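PDB 1YLL: HutD family protein from Pseudomonas aeruginosa, which is of unknown function but belongs to the HutD family of the cupin clan, with a possible role in histidine utilisation. Local coordinates for residues Pro84-Ala87 / Arg88-Phe91. Numbering follows the deposited sequence. Where two conformers were deposited one is given.
Sequences PLRA and RQAF
Gln89 reaches back to Arg86 across a type II beta turn, Arg86 to Gln89, in the loop that joins strand 80-81 to strand 91-94 of this beta-rich cupin-clan protein. The turn is closed by the usual backbone bond, a rather long one, from Gln89 N to Arg86 O (3.2 Å). A second link comes from the side chain: Arg86 N donates to Gln89 OE1 at 2.7 Å. Its N-H...O angle is an almost straight 166°, although the donor is tilted out of the amide's carbonyl plane. Gln89 can make this bond because its CG stands beside its own backbone N (chi1 -58°) and the chain then runs extended, passing over Arg86 O. Gln89 CG lies 3.3 Å from Arg86 O. Both backbone polar groups of Arg86 are thus engaged by the same residue. Water 1 adds to the closure, donating one hydrogen to Arg86 O (2.7 Å) and the other to Gln89 O, so that Arg86 O accepts two bonds. At the third position of the turn, Arg88 takes up a left-handed backbone conformation; its side chain, bent at chi3, turns one face of the guanidinium to Ala87 CB, which lies toward the rim of that face. Arg88 NH1 hydrogen-bonds to Gln147 OE1, and the group makes a cation-pi contact with Trp189. On either flank of the turn backbone bonds tie the loop to the strands of the fold, Leu85 to Met73 and Phe91 to Ile65. There Leu85 and Phe91 cross at about a right angle, and Leu85 CD1 makes an off-centre CH-pi contact, 3.8 Å from Phe91 CG.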
loop_
_atom_site.group_PDB
_atom_site.type_symbol
_atom_site.label_atom_id
_atom_site.label_comp_id
_atom_site.label_asym_id
_atom_site.label_seq_id
_atom_site.Cartn_x
_atom_site.Cartn_y
_atom_site.Cartn_z
ATOM N N PRO D 84 -34.564 17.763 -11.617
ATOM C CA PRO D 84 -34.620 16.357 -11.203
ATOM C C PRO D 84 -33.260 15.954 -10.628
ATOM O O PRO D 84 -32.216 16.282 -11.193
ATOM C CB PRO D 84 -34.962 15.614 -12.502
ATOM C CG PRO D 84 -34.592 16.621 -13.610
ATOM C CD PRO D 84 -35.005 17.924 -13.016
ATOM N N LEU D 85 -33.267 15.265 -9.492
ATOM C CA LEU D 85 -32.027 14.843 -8.865
ATOM C C LEU D 85 -31.830 13.358 -9.049
ATOM O O LEU D 85 -32.620 12.546 -8.569
ATOM C CB LEU D 85 -32.046 15.201 -7.382
ATOM C CG LEU D 85 -32.110 16.695 -7.095
ATOM C CD1 LEU D 85 -32.219 16.956 -5.601
ATOM C CD2 LEU D 85 -30.851 17.351 -7.666
ATOM N N ARG D 86 -30.764 12.995 -9.751
ATOM C CA ARG D 86 -30.490 11.593 -10.011
ATOM C C ARG D 86 -29.239 11.145 -9.268
ATOM O O ARG D 86 -28.619 11.948 -8.566
ATOM C CB ARG D 86 -30.370 11.366 -11.519
ATOM C CG ARG D 86 -31.630 11.831 -12.271
ATOM C CD ARG D 86 -31.604 11.424 -13.736
ATOM N NE ARG D 86 -32.713 12.013 -14.484
ATOM C CZ ARG D 86 -33.994 11.717 -14.296
ATOM N NH1 ARG D 86 -34.354 10.827 -13.382
ATOM N NH2 ARG D 86 -34.920 12.320 -15.025
ATOM N N ALA D 87 -28.870 9.877 -9.427
ATOM C CA ALA D 87 -27.701 9.313 -8.722
ATOM C C ALA D 87 -26.454 10.189 -8.675
ATOM O O ALA D 87 -25.961 10.683 -9.702
ATOM C CB ALA D 87 -27.324 7.946 -9.312
ATOM N N ARG D 88 -25.958 10.364 -7.450
ATOM C CA ARG D 88 -24.739 11.114 -7.172
ATOM C C ARG D 88 -24.671 12.581 -7.539
ATOM O O ARG D 88 -23.579 13.118 -7.781
ATOM C CB ARG D 88 -23.550 10.360 -7.771
ATOM C CG ARG D 88 -23.414 8.957 -7.194
ATOM C CD ARG D 88 -22.340 8.162 -7.932
ATOM N NE ARG D 88 -22.654 7.990 -9.352
ATOM C CZ ARG D 88 -23.342 6.969 -9.852
ATOM N NH1 ARG D 88 -23.800 6.008 -9.064
ATOM N NH2 ARG D 88 -23.565 6.906 -11.155
ATOM N N GLN D 89 -25.827 13.241 -7.566
ATOM C CA GLN D 89 -25.885 14.664 -7.858
ATOM C C GLN D 89 -26.186 15.304 -6.523
ATOM O O GLN D 89 -27.342 15.412 -6.087
ATOM C CB GLN D 89 -26.983 14.976 -8.876
ATOM C CG GLN D 89 -26.780 14.223 -10.169
ATOM C CD GLN D 89 -27.782 14.610 -11.240
ATOM O OE1 GLN D 89 -28.990 14.631 -11.011
ATOM N NE2 GLN D 89 -27.274 14.919 -12.425
ATOM N N ALA D 90 -25.131 15.737 -5.860
ATOM C CA ALA D 90 -25.304 16.340 -4.551
ATOM C C ALA D 90 -26.091 17.641 -4.616
ATOM O O ALA D 90 -25.902 18.435 -5.514
ATOM C CB ALA D 90 -23.944 16.590 -3.921
ATOM N N PHE D 91 -26.927 17.844 -3.610
ATOM C CA PHE D 91 -27.791 19.015 -3.526
ATOM C C PHE D 91 -27.778 19.532 -2.076
ATOM O O PHE D 91 -28.057 18.804 -1.133
ATOM C CB PHE D 91 -29.191 18.582 -3.938
ATOM C CG PHE D 91 -30.209 19.691 -3.910
ATOM C CD1 PHE D 91 -30.292 20.599 -4.948
ATOM C CD2 PHE D 91 -31.086 19.804 -2.839
ATOM C CE1 PHE D 91 -31.254 21.624 -4.919
ATOM C CE2 PHE D 91 -32.042 20.814 -2.800
ATOM C CZ PHE D 91 -32.120 21.722 -3.848
HETATM O O HOH W 1 -29.161 13.233 -6.272
#